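Local coordinates for proton-dependent oligopeptide transporter family protein (Xanthomonas campestris, PDB 6EI3) that probably carries short peptides across the cell membrane together with protons, as a major facilitator superfamily transporter of the POT family, at residues S311-Q316 with I379-I384; P336-L341 with L405-E410; L353-R356 with E360-S363; S462-T467 with A472-F477. One frame throughout, in Å; residues are numbered along the deposited sequence.

Contact 1 of 4, residues S311-Q316 with I379-I384; sequences STWVLQ and IAVGAI. With 78M ((2S)-2,3-dihydroxypropyl(7Z)-pentadec-7-enoate), chain F.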
loop_
_atom_site.group_PDB
_atom_site.type_symbol
_atom_site.label_atom_id
_atom_site.label_comp_id
_atom_site.label_asym_id
_atom_site.label_seq_id
_atom_site.Cartn_x
_atom_site.Cartn_y
_atom_site.Cartn_z
ATOM N N SER A 311 2.097 -13.388 -1.170
ATOM C CA SER A 311 3.149 -13.957 -1.986
ATOM C C SER A 311 3.941 -15.007 -1.201
ATOM O O SER A 311 3.604 -16.186 -1.265
ATOM C CB SER A 311 4.025 -12.848 -2.570
ATOM O OG SER A 311 4.733 -12.134 -1.569
ATOM N N THR A 312 4.923 -14.573 -0.401
ATOM C CA THR A 312 5.737 -15.432 0.446
ATOM C C THR A 312 4.877 -16.378 1.334
ATOM O O THR A 312 5.189 -17.562 1.428
ATOM C CB THR A 312 6.666 -14.555 1.296
ATOM O OG1 THR A 312 7.481 -13.734 0.439
ATOM C CG2 THR A 312 7.536 -15.374 2.231
ATOM N N TRP A 313 3.823 -15.859 1.993
ATOM C CA TRP A 313 3.013 -16.728 2.867
ATOM C C TRP A 313 2.188 -17.737 2.081
ATOM O O TRP A 313 1.991 -18.861 2.545
ATOM C CB TRP A 313 2.111 -15.922 3.787
ATOM C CG TRP A 313 2.831 -15.112 4.836
ATOM C CD1 TRP A 313 4.143 -14.734 4.845
ATOM C CD2 TRP A 313 2.232 -14.520 5.995
ATOM N NE1 TRP A 313 4.412 -13.992 5.975
ATOM C CE2 TRP A 313 3.249 -13.825 6.688
ATOM C CE3 TRP A 313 0.943 -14.562 6.551
ATOM C CZ2 TRP A 313 3.010 -13.152 7.892
ATOM C CZ3 TRP A 313 0.703 -13.909 7.752
ATOM C CH2 TRP A 313 1.734 -13.230 8.422
ATOM N N VAL A 314 1.703 -17.343 0.902
ATOM C CA VAL A 314 0.943 -18.273 0.040
ATOM C C VAL A 314 1.847 -19.421 -0.386
ATOM O O VAL A 314 1.441 -20.588 -0.304
ATOM C CB VAL A 314 0.260 -17.574 -1.174
ATOM C CG1 VAL A 314 -0.262 -18.598 -2.174
ATOM C CG2 VAL A 314 -0.868 -16.650 -0.715
ATOM N N LEU A 315 3.084 -19.091 -0.814
ATOM C CA LEU A 315 4.081 -20.067 -1.259
ATOM C C LEU A 315 4.430 -21.031 -0.136
ATOM O O LEU A 315 4.664 -22.200 -0.397
ATOM C CB LEU A 315 5.336 -19.359 -1.790
ATOM C CG LEU A 315 5.135 -18.574 -3.090
ATOM C CD1 LEU A 315 6.309 -17.640 -3.371
ATOM C CD2 LEU A 315 4.798 -19.514 -4.294
ATOM N N GLN A 316 4.466 -20.542 1.110
ATOM C CA GLN A 316 4.684 -21.388 2.283
ATOM C C GLN A 316 3.454 -22.285 2.469
ATOM O O GLN A 316 3.601 -23.493 2.600
ATOM C CB GLN A 316 4.910 -20.548 3.562
ATOM C CG GLN A 316 5.124 -21.432 4.792
ATOM C CD GLN A 316 5.285 -20.660 6.072
ATOM O OE1 GLN A 316 4.344 -20.066 6.583
ATOM N NE2 GLN A 316 6.457 -20.735 6.658
ATOM N N ILE A 379 8.777 -13.804 12.942
ATOM C CA ILE A 379 9.541 -14.783 13.739
ATOM C C ILE A 379 8.732 -16.111 13.694
ATOM O O ILE A 379 9.312 -17.173 13.464
ATOM C CB ILE A 379 9.855 -14.332 15.205
ATOM C CG1 ILE A 379 10.868 -13.148 15.267
ATOM C CG2 ILE A 379 10.321 -15.534 16.096
ATOM C CD1 ILE A 379 12.354 -13.463 14.776
ATOM N N ALA A 380 7.395 -16.022 13.870
ATOM C CA ALA A 380 6.474 -17.152 13.806
ATOM C C ALA A 380 6.481 -17.811 12.413
ATOM O O ALA A 380 6.587 -19.032 12.356
ATOM C CB ALA A 380 5.071 -16.713 14.178
ATOM N N VAL A 381 6.424 -17.019 11.300
ATOM C CA VAL A 381 6.481 -17.564 9.915
ATOM C C VAL A 381 7.790 -18.336 9.673
ATOM O O VAL A 381 7.772 -19.396 9.034
ATOM C CB VAL A 381 6.247 -16.520 8.776
ATOM C CG1 VAL A 381 6.162 -17.200 7.403
ATOM C CG2 VAL A 381 4.972 -15.746 9.013
ATOM N N GLY A 382 8.899 -17.768 10.142
ATOM C CA GLY A 382 10.221 -18.358 9.998
ATOM C C GLY A 382 10.364 -19.648 10.785
ATOM O O GLY A 382 10.916 -20.628 10.272
ATOM N N ALA A 383 9.837 -19.659 12.032
ATOM C CA ALA A 383 9.859 -20.829 12.921
ATOM C C ALA A 383 9.010 -21.966 12.321
ATOM O O ALA A 383 9.389 -23.132 12.406
ATOM C CB ALA A 383 9.362 -20.444 14.309
ATOM N N ILE A 384 7.907 -21.611 11.642
ATOM C CA ILE A 384 7.070 -22.584 10.954
ATOM C C ILE A 384 7.873 -23.182 9.786
ATOM O O ILE A 384 7.908 -24.408 9.626
ATOM C CB ILE A 384 5.733 -21.958 10.520
ATOM C CG1 ILE A 384 4.799 -21.790 11.741
ATOM C CG2 ILE A 384 5.070 -22.787 9.399
ATOM C CD1 ILE A 384 3.771 -20.639 11.574
HETATM O O21 78M F . 6.173 -29.319 15.280
HETATM C C20 78M F . 6.831 -28.064 15.172
HETATM C C18 78M F . 6.620 -27.243 16.423
HETATM O O19 78M F . 5.233 -26.948 16.602
HETATM C C17 78M F . 7.466 -25.988 16.464
HETATM O O2 78M F . 6.886 -24.960 15.623
HETATM C C1 78M F . 6.219 -23.964 16.222
HETATM O O1 78M F . 5.816 -24.014 17.357
HETATM C C2 78M F . 6.059 -22.784 15.308
HETATM C C3 78M F . 5.238 -21.645 15.909
HETATM C C4 78M F . 5.996 -20.333 16.005
HETATM C C5 78M F . 6.586 -20.017 17.370
HETATM C C6 78M F . 7.481 -18.776 17.372
HETATM C C7 78M F . 6.981 -17.675 18.251
HETATM C C8 78M F . 6.151 -16.705 17.904
HETATM C C9 78M F . 5.647 -15.598 18.781
HETATM C C10 78M F . 4.731 -16.073 19.916
HETATM C C11 78M F . 4.634 -15.108 21.090
HETATM C C12 78M F . 3.601 -14.003 20.933
HETATM C C13 78M F . 3.735 -12.890 21.956
HETATM C C15 78M F . 2.821 -10.736 22.895
HETATM C C14 78M F . 2.643 -11.839 21.878
#
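Gln316 reaches across with its carboxamide and donates from NE2 to the backbone oxygen of Val381, 3.0 Å from NE2 to O with an N-H...O angle of 154°. The oxygen lies almost in the amide plane of Gln316, while NE2 sits tilted from the carbonyl plane of Val381. The same NE2 also bonds to the side-chain oxygen of Gln385, and OE1 of Gln316 is bonded to NE2 of Gln399, so neighbours grip both ends of the amide and fix its rotation. The reach comes from an extended chain, with CG anti to the backbone N (chi1 179°). Val381 sits between this amide and the indole of Trp313: its CG1 is 3.5 Å from Gln316 OE1 and also makes an off-centre CH-pi contact with the five-membered ring of Trp313, 4.3 Å from its centroid. The other branch, CG2, lies against the CE2-CZ2 side of the indole, offset toward its rim, 3.4 Å from Trp313 CZ2. Ile384 adds its CG2, 3.7 Å from Gln316 NE2. On a different side of helix 363-389, Ala380 and Ala383 meet the chain of a bound monoacylglycerol, Ala383 CB being 3.8 Å from its C4. The buried amide has its polar atoms satisfied by Val381 O, Gln385 and Gln399, so the join between these two helices of the transporter fold is directional as well as apolar.

Contact 2 of 4, residues P336-L341 with L405-E410; sequences PLLVML and LLTFGE. With 78M ((2S)-2,3-dihydroxypropyl(7Z)-pentadec-7-enoate), chain N.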
loop_
_atom_site.group_PDB
_atom_site.type_symbol
_atom_site.label_atom_id
_atom_site.label_comp_id
_atom_site.label_asym_id
_atom_site.label_seq_id
_atom_site.Cartn_x
_atom_site.Cartn_y
_atom_site.Cartn_z
ATOM N N PRO A 336 -8.905 -9.778 6.798
ATOM C CA PRO A 336 -10.103 -8.945 7.049
ATOM C C PRO A 336 -10.956 -9.439 8.220
ATOM O O PRO A 336 -11.550 -8.608 8.913
ATOM C CB PRO A 336 -10.859 -9.002 5.717
ATOM C CG PRO A 336 -10.415 -10.292 5.079
ATOM C CD PRO A 336 -8.952 -10.359 5.434
ATOM N N LEU A 337 -10.985 -10.768 8.490
ATOM C CA LEU A 337 -11.716 -11.283 9.656
ATOM C C LEU A 337 -11.086 -10.712 10.935
ATOM O O LEU A 337 -11.799 -10.241 11.817
ATOM C CB LEU A 337 -11.704 -12.829 9.718
ATOM C CG LEU A 337 -12.261 -13.441 11.024
ATOM C CD1 LEU A 337 -13.756 -13.225 11.153
ATOM C CD2 LEU A 337 -11.912 -14.923 11.161
ATOM N N LEU A 338 -9.743 -10.756 11.017
ATOM C CA LEU A 338 -9.019 -10.276 12.186
ATOM C C LEU A 338 -9.057 -8.748 12.317
ATOM O O LEU A 338 -9.076 -8.242 13.430
ATOM C CB LEU A 338 -7.587 -10.836 12.229
ATOM C CG LEU A 338 -7.460 -12.299 12.621
ATOM C CD1 LEU A 338 -6.160 -12.881 12.089
ATOM C CD2 LEU A 338 -7.573 -12.487 14.133
ATOM N N VAL A 339 -9.118 -8.015 11.203
ATOM C CA VAL A 339 -9.251 -6.557 11.253
ATOM C C VAL A 339 -10.627 -6.257 11.929
ATOM O O VAL A 339 -10.709 -5.425 12.839
ATOM C CB VAL A 339 -9.174 -5.891 9.843
ATOM C CG1 VAL A 339 -9.657 -4.432 9.886
ATOM C CG2 VAL A 339 -7.768 -5.967 9.253
ATOM N N MET A 340 -11.689 -6.953 11.486
ATOM C CA MET A 340 -13.050 -6.735 12.006
ATOM C C MET A 340 -13.186 -7.117 13.460
ATOM O O MET A 340 -13.977 -6.495 14.153
ATOM C CB MET A 340 -14.122 -7.413 11.138
ATOM C CG MET A 340 -14.302 -6.714 9.800
ATOM S SD MET A 340 -15.583 -7.422 8.737
ATOM C CE MET A 340 -14.921 -9.087 8.441
ATOM N N LEU A 341 -12.404 -8.100 13.937
ATOM C CA LEU A 341 -12.425 -8.475 15.348
ATOM C C LEU A 341 -11.545 -7.520 16.188
ATOM O O LEU A 341 -11.957 -7.105 17.272
ATOM C CB LEU A 341 -11.918 -9.925 15.548
ATOM C CG LEU A 341 -12.826 -11.075 15.073
ATOM C CD1 LEU A 341 -12.115 -12.412 15.196
ATOM C CD2 LEU A 341 -14.131 -11.114 15.858
ATOM N N LEU A 405 -0.789 -12.109 14.675
ATOM C CA LEU A 405 0.277 -11.186 15.047
ATOM C C LEU A 405 0.392 -10.046 14.050
ATOM O O LEU A 405 0.387 -8.882 14.462
ATOM C CB LEU A 405 1.620 -11.928 15.206
ATOM C CG LEU A 405 1.706 -12.913 16.389
ATOM C CD1 LEU A 405 2.803 -13.922 16.173
ATOM C CD2 LEU A 405 1.884 -12.172 17.745
ATOM N N LEU A 406 0.424 -10.380 12.735
ATOM C CA LEU A 406 0.550 -9.381 11.663
ATOM C C LEU A 406 -0.651 -8.418 11.574
ATOM O O LEU A 406 -0.445 -7.226 11.355
ATOM C CB LEU A 406 0.835 -10.044 10.304
ATOM C CG LEU A 406 0.940 -9.114 9.074
ATOM C CD1 LEU A 406 2.178 -8.188 9.148
ATOM C CD2 LEU A 406 0.922 -9.907 7.793
ATOM N N THR A 407 -1.887 -8.954 11.706
ATOM C CA THR A 407 -3.112 -8.162 11.652
ATOM C C THR A 407 -3.215 -7.265 12.876
ATOM O O THR A 407 -3.692 -6.125 12.755
ATOM C CB THR A 407 -4.345 -9.029 11.404
ATOM O OG1 THR A 407 -4.069 -9.825 10.246
ATOM C CG2 THR A 407 -5.593 -8.174 11.136
ATOM N N PHE A 408 -2.720 -7.762 14.042
ATOM C CA PHE A 408 -2.643 -6.951 15.260
ATOM C C PHE A 408 -1.702 -5.766 14.974
ATOM O O PHE A 408 -2.072 -4.617 15.232
ATOM C CB PHE A 408 -2.164 -7.775 16.480
ATOM C CG PHE A 408 -2.218 -7.030 17.797
ATOM C CD1 PHE A 408 -3.420 -6.509 18.276
ATOM C CD2 PHE A 408 -1.086 -6.913 18.595
ATOM C CE1 PHE A 408 -3.476 -5.847 19.514
ATOM C CE2 PHE A 408 -1.141 -6.242 19.826
ATOM C CZ PHE A 408 -2.332 -5.719 20.274
ATOM N N GLY A 409 -0.554 -6.046 14.351
ATOM C CA GLY A 409 0.389 -5.006 13.960
ATOM C C GLY A 409 -0.239 -3.998 13.012
ATOM O O GLY A 409 -0.121 -2.790 13.225
ATOM N N GLU A 410 -0.963 -4.492 11.990
ATOM C CA GLU A 410 -1.664 -3.667 10.999
ATOM C C GLU A 410 -2.630 -2.676 11.657
ATOM O O GLU A 410 -2.566 -1.490 11.355
ATOM C CB GLU A 410 -2.422 -4.547 9.996
ATOM C CG GLU A 410 -3.248 -3.738 9.006
ATOM C CD GLU A 410 -4.272 -4.490 8.182
ATOM O OE1 GLU A 410 -4.490 -5.698 8.425
ATOM O OE2 GLU A 410 -4.845 -3.863 7.266
HETATM O O21 78M N . -17.204 -9.720 18.924
HETATM C C20 78M N . -17.908 -9.159 20.025
HETATM C C18 78M N . -19.398 -9.184 19.781
HETATM O O19 78M N . -19.731 -8.370 18.652
HETATM C C17 78M N . -20.210 -8.774 20.991
HETATM O O2 78M N . -19.971 -7.359 21.186
HETATM C C1 78M N . -21.018 -6.523 21.171
HETATM O O1 78M N . -22.159 -6.870 21.009
HETATM C C2 78M N . -20.583 -5.102 21.394
HETATM C C3 78M N . -20.188 -4.369 20.116
HETATM C C4 78M N . -18.775 -4.698 19.642
HETATM C C5 78M N . -18.359 -4.044 18.327
HETATM C C6 78M N . -18.935 -4.685 17.054
HETATM C C7 78M N . -18.379 -6.043 16.733
HETATM C C8 78M N . -17.516 -6.327 15.777
HETATM C C9 78M N . -16.971 -7.678 15.441
HETATM C C10 78M N . -17.194 -8.019 13.972
HETATM C C11 78M N . -16.844 -9.447 13.600
HETATM C C12 78M N . -17.090 -9.786 12.133
HETATM C C13 78M N . -16.963 -11.263 11.782
HETATM C C15 78M N . -17.968 -13.588 11.942
HETATM C C14 78M N . -18.181 -12.106 12.143
#
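Helices 336-341 and 405-410 cross at -53° with their axes 9.3 Å apart, and the backbones come nearest at Leu338 and Thr407, whose CA atoms are 6.3 Å apart. Thr407 meets the first helix with its methyl, where CG2 lies 3.5 Å from Leu338 CB and makes an equally close approach to the backbone N of Val339. One branch of Val339 crosses the threonine at about a right angle, its CG2 3.6 Å from Thr407 CG2. The rotation of the threonine (chi1 -52°) puts OG1 beside its own backbone N and leaves the methyl for the neighbouring helix; OG1 itself bonds to the carbonyl oxygen of Tyr403, a turn earlier, and to Asn335 ND2. This is a crossing of two long helices, 334-357 and 400-424, in the helix bundle of the major facilitator fold. No hydrogen bond runs directly between the two segments, but Asn335, just ahead of the first, bonds both to Thr407 and to Glu410 OE1. The glutamate extends across to Val339, where its OE1 lies 3.4 Å from Val339 CG2. Phe513 and Gln514, the last residues of the chain and by their sequence probably what remains of a cleavable tag, also touch both Val339 and Glu410. Away from the crossing, helix 334-357 meets a bound monoacylglycerol: Leu337 CD1 is 3.8 Å from its C13, and Leu341 CD2 is 3.9 Å from its C11.

Contact 3 of 4, residues L353-R356 with E360-S363; sequences LLRR and EPTS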
loop_
_atom_site.group_PDB
_atom_site.type_symbol
_atom_site.label_atom_id
_atom_site.label_comp_id
_atom_site.label_asym_id
_atom_site.label_seq_id
_atom_site.Cartn_x
_atom_site.Cartn_y
_atom_site.Cartn_z
ATOM N N LEU A 353 -8.359 -0.258 28.571
ATOM C CA LEU A 353 -7.630 -0.963 29.640
ATOM C C LEU A 353 -6.330 -0.230 29.928
ATOM O O LEU A 353 -6.156 0.272 31.034
ATOM C CB LEU A 353 -7.344 -2.437 29.265
ATOM C CG LEU A 353 -6.486 -3.273 30.243
ATOM C CD1 LEU A 353 -7.201 -3.494 31.602
ATOM C CD2 LEU A 353 -6.108 -4.610 29.633
ATOM N N LEU A 354 -5.458 -0.119 28.893
ATOM C CA LEU A 354 -4.146 0.538 28.894
ATOM C C LEU A 354 -4.208 1.953 29.493
ATOM O O LEU A 354 -3.349 2.288 30.301
ATOM C CB LEU A 354 -3.581 0.565 27.451
ATOM C CG LEU A 354 -2.522 -0.484 27.036
ATOM C CD1 LEU A 354 -2.769 -1.856 27.656
ATOM C CD2 LEU A 354 -2.440 -0.607 25.517
ATOM N N ARG A 355 -5.250 2.746 29.130
ATOM C CA ARG A 355 -5.511 4.104 29.631
ATOM C C ARG A 355 -5.767 4.089 31.136
ATOM O O ARG A 355 -5.210 4.922 31.849
ATOM C CB ARG A 355 -6.716 4.737 28.915
ATOM C CG ARG A 355 -6.401 5.251 27.526
ATOM C CD ARG A 355 -7.646 5.557 26.736
ATOM N NE ARG A 355 -7.362 5.656 25.304
ATOM C CZ ARG A 355 -8.260 5.450 24.347
ATOM N NH1 ARG A 355 -9.507 5.114 24.656
ATOM N NH2 ARG A 355 -7.915 5.561 23.071
ATOM N N ARG A 356 -6.605 3.137 31.616
ATOM C CA ARG A 356 -6.946 2.969 33.040
ATOM C C ARG A 356 -5.735 2.503 33.842
ATOM O O ARG A 356 -5.617 2.860 35.013
ATOM C CB ARG A 356 -8.089 1.959 33.232
ATOM C CG ARG A 356 -9.449 2.429 32.725
ATOM C CD ARG A 356 -10.597 1.562 33.229
ATOM N NE ARG A 356 -10.375 0.133 32.985
ATOM C CZ ARG A 356 -10.690 -0.507 31.863
ATOM N NH1 ARG A 356 -11.262 0.144 30.856
ATOM N NH2 ARG A 356 -10.442 -1.800 31.740
ATOM N N GLU A 360 -0.605 5.256 28.468
ATOM C CA GLU A 360 -1.419 5.889 27.428
ATOM C C GLU A 360 -1.094 5.300 26.046
ATOM O O GLU A 360 0.053 5.388 25.618
ATOM C CB GLU A 360 -1.242 7.426 27.425
ATOM C CG GLU A 360 -2.275 8.170 26.583
ATOM C CD GLU A 360 -3.715 8.143 27.071
ATOM O OE1 GLU A 360 -3.937 8.078 28.303
ATOM O OE2 GLU A 360 -4.627 8.221 26.215
ATOM N N PRO A 361 -2.080 4.699 25.337
ATOM C CA PRO A 361 -1.785 4.151 24.007
ATOM C C PRO A 361 -1.835 5.250 22.952
ATOM O O PRO A 361 -2.786 5.314 22.159
ATOM C CB PRO A 361 -2.866 3.069 23.823
ATOM C CG PRO A 361 -4.018 3.526 24.675
ATOM C CD PRO A 361 -3.504 4.518 25.694
ATOM N N THR A 362 -0.810 6.129 22.951
ATOM C CA THR A 362 -0.688 7.265 22.019
ATOM C C THR A 362 -0.524 6.754 20.601
ATOM O O THR A 362 -0.129 5.606 20.402
ATOM C CB THR A 362 0.503 8.190 22.374
ATOM O OG1 THR A 362 1.723 7.484 22.149
ATOM C CG2 THR A 362 0.433 8.774 23.808
ATOM N N SER A 363 -0.814 7.602 19.619
ATOM C CA SER A 363 -0.713 7.215 18.220
ATOM C C SER A 363 0.723 6.744 17.834
ATOM O O SER A 363 0.865 5.733 17.162
ATOM C CB SER A 363 -1.240 8.331 17.318
ATOM O OG SER A 363 -0.399 9.462 17.422
HETATM O O HOH W 1 -3.493 6.856 30.799
#
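The guanidinium of Arg355 and the carboxylate of Glu360 are turned nearly parallel, their planes 15° apart, yet the acid comes to neither a clear face nor a clear edge of the arginine. Their salt bridge is long, 3.9 Å from Arg355 NE to Glu360 OE2. The ring of Pro361 approaches the same group just as obliquely, its CG 4.0 Å from Arg355 NE. Nearer the backbone the fit is closer: Arg355 CG lies 3.5 Å from Pro361 CD, and the arginine runs across the proline ring at about a right angle. Along the helix, the guanidinium of Arg356 lays one face over Leu353 CA. The chain reverses here at the end of helix 334-357, and Pro361 is the centre of an inverse gamma turn closed by a weak bond from Thr362 N to Glu360 O. Thr362 follows as the N-cap of helix 363-389, its OG1 bonded to the backbone N of Arg365. A bend in the side chain of Glu360 (chi2 67°) swings the acid back toward the first helix, where a water donates to both Arg355 O and Glu360 OE1, 2.8 Å to each. Arg355 NH2 also lies close to the like-charged NH2 of Arg366, and the acid may offset part of the positive charge gathered there. Leu354 packs obliquely on the proline ring, CD2 to Pro361 CB at 4.1 Å.

Contact 4 of 4, residues S462-T467 with A472-F477; sequences SHIADT and AAFLMF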
loop_
_atom_site.group_PDB
_atom_site.type_symbol
_atom_site.label_atom_id
_atom_site.label_comp_id
_atom_site.label_asym_id
_atom_site.label_seq_id
_atom_site.Cartn_x
_atom_site.Cartn_y
_atom_site.Cartn_z
ATOM N N SER A 462 25.611 -18.598 -1.352
ATOM C CA SER A 462 26.590 -19.439 -0.654
ATOM C C SER A 462 26.505 -19.215 0.860
ATOM O O SER A 462 26.444 -20.199 1.603
ATOM C CB SER A 462 28.005 -19.213 -1.186
ATOM O OG SER A 462 28.623 -18.044 -0.671
ATOM N N HIS A 463 26.423 -17.931 1.308
ATOM C CA HIS A 463 26.249 -17.567 2.724
ATOM C C HIS A 463 24.941 -18.175 3.292
ATOM O O HIS A 463 24.936 -18.634 4.433
ATOM C CB HIS A 463 26.251 -16.035 2.929
ATOM C CG HIS A 463 27.551 -15.356 2.613
ATOM N ND1 HIS A 463 28.749 -15.781 3.171
ATOM C CD2 HIS A 463 27.789 -14.260 1.856
ATOM C CE1 HIS A 463 29.675 -14.957 2.705
ATOM N NE2 HIS A 463 29.146 -14.026 1.909
ATOM N N ILE A 464 23.855 -18.197 2.485
ATOM C CA ILE A 464 22.558 -18.784 2.865
ATOM C C ILE A 464 22.685 -20.316 2.957
ATOM O O ILE A 464 22.251 -20.901 3.946
ATOM C CB ILE A 464 21.405 -18.340 1.910
ATOM C CG1 ILE A 464 21.122 -16.829 2.046
ATOM C CG2 ILE A 464 20.125 -19.171 2.134
ATOM C CD1 ILE A 464 20.398 -16.211 0.880
ATOM N N ALA A 465 23.289 -20.954 1.932
ATOM C CA ALA A 465 23.518 -22.405 1.870
ATOM C C ALA A 465 24.373 -22.920 3.048
ATOM O O ALA A 465 24.266 -24.094 3.410
ATOM C CB ALA A 465 24.179 -22.772 0.549
ATOM N N ASP A 466 25.202 -22.035 3.643
ATOM C CA ASP A 466 26.081 -22.334 4.776
ATOM C C ASP A 466 25.382 -22.092 6.115
ATOM O O ASP A 466 25.761 -22.691 7.123
ATOM C CB ASP A 466 27.362 -21.477 4.690
ATOM C CG ASP A 466 28.430 -21.819 5.714
ATOM O OD1 ASP A 466 28.986 -22.937 5.644
ATOM O OD2 ASP A 466 28.709 -20.969 6.587
ATOM N N THR A 467 24.354 -21.232 6.116
ATOM C CA THR A 467 23.607 -20.828 7.311
ATOM C C THR A 467 22.754 -21.995 7.890
ATOM O O THR A 467 22.383 -21.956 9.063
ATOM C CB THR A 467 22.820 -19.519 6.999
ATOM O OG1 THR A 467 22.903 -18.609 8.088
ATOM C CG2 THR A 467 21.380 -19.743 6.608
ATOM N N ALA A 472 13.843 -19.493 1.791
ATOM C CA ALA A 472 12.584 -18.989 2.344
ATOM C C ALA A 472 12.753 -18.647 3.846
ATOM O O ALA A 472 12.456 -17.523 4.222
ATOM C CB ALA A 472 11.469 -20.005 2.142
ATOM N N ALA A 473 13.306 -19.580 4.664
ATOM C CA ALA A 473 13.521 -19.404 6.108
ATOM C C ALA A 473 14.479 -18.255 6.405
ATOM O O ALA A 473 14.208 -17.464 7.308
ATOM C CB ALA A 473 14.012 -20.703 6.751
ATOM N N PHE A 474 15.571 -18.129 5.617
ATOM C CA PHE A 474 16.525 -17.027 5.762
ATOM C C PHE A 474 15.805 -15.674 5.541
ATOM O O PHE A 474 15.965 -14.765 6.346
ATOM C CB PHE A 474 17.683 -17.182 4.765
ATOM C CG PHE A 474 18.712 -16.076 4.842
ATOM C CD1 PHE A 474 19.781 -16.159 5.728
ATOM C CD2 PHE A 474 18.603 -14.941 4.040
ATOM C CE1 PHE A 474 20.722 -15.130 5.808
ATOM C CE2 PHE A 474 19.544 -13.912 4.123
ATOM C CZ PHE A 474 20.592 -14.010 5.011
ATOM N N LEU A 475 15.052 -15.548 4.435
ATOM C CA LEU A 475 14.298 -14.351 4.062
ATOM C C LEU A 475 13.261 -13.979 5.111
ATOM O O LEU A 475 13.102 -12.802 5.398
ATOM C CB LEU A 475 13.632 -14.513 2.681
ATOM C CG LEU A 475 14.524 -14.287 1.458
ATOM C CD1 LEU A 475 13.823 -14.797 0.185
ATOM C CD2 LEU A 475 14.889 -12.806 1.293
ATOM N N MET A 476 12.591 -14.982 5.711
ATOM C CA MET A 476 11.592 -14.746 6.752
ATOM C C MET A 476 12.222 -14.113 7.988
ATOM O O MET A 476 11.737 -13.080 8.458
ATOM C CB MET A 476 10.810 -16.017 7.080
ATOM C CG MET A 476 9.895 -16.437 5.963
ATOM S SD MET A 476 9.518 -18.186 6.072
ATOM C CE MET A 476 8.528 -18.374 4.561
ATOM N N PHE A 477 13.360 -14.658 8.433
ATOM C CA PHE A 477 14.116 -14.116 9.578
ATOM C C PHE A 477 14.721 -12.759 9.268
ATOM O O PHE A 477 14.730 -11.894 10.135
ATOM C CB PHE A 477 15.166 -15.118 10.076
ATOM C CG PHE A 477 14.526 -16.301 10.771
ATOM C CD1 PHE A 477 13.564 -16.113 11.764
ATOM C CD2 PHE A 477 14.906 -17.599 10.459
ATOM C CE1 PHE A 477 12.986 -17.197 12.415
ATOM C CE2 PHE A 477 14.309 -18.687 11.098
ATOM C CZ PHE A 477 13.347 -18.481 12.068
#
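Ile464 lays its CG1 squarely over one face of the Phe474 ring, 3.7 Å from the ring centroid and only 10° off the normal. This is a well-centred CH-pi contact, and it bridges the turn between the short helix 458-467 and helix 471-495, the last long helix of this major facilitator transporter. The isoleucine crosses the phenylalanine at about a right angle and uses three of its carbons. CG1 is central; CD1 carries on beyond it to lie 3.8 Å from Phe474 CD2, while CG2 drops back toward the stem of the ring, 4.1 Å from Phe474 CB. On the other helix, Phe474 holds its CG anti to the backbone N (chi1 180°), which sends the ring out from helix 471-495 to meet the short one. With no hydrogen bond between the two segments, this overlap of carbon on ring is the main part of the join. It sits where the protein changes from interior to surface: Ile464 is buried and also packs on Val455 of helix 430-456, as Leu475 does, whereas Thr467 is exposed. Further along the second segment, Met476 and Phe477 turn to helix 363-389. Between the segments, Ser470 bonds through OG to the backbone N of Ala473 in the first turn of the long helix. Thr467 adds the last touch on the ring, its methyl CG2 lying obliquely 4.0 Å from Phe474 CD1.

How the contacts relate
From the N terminus, helix 312-317 opens contact 1 and helix 334-357 opens contact 2. Contact 3 then opens and closes at once in the turn after helix 334-357, nested inside the loops of both. Helix 363-389 closes contact 1 and helix 400-424 closes contact 2, so these two loops cross. Contact 4 follows in series, tying helix 458-467 to helix 471-495. Contacts 1 and 2 touch where Trp313 CH2 packs 3.5 Å from Leu406 CD2. Contacts 1 and 4 meet where Phe477 CZ lies 3.5 Å from Gly382 C, whereas contact 3 is remote from contact 4, their centres about 39 Å apart.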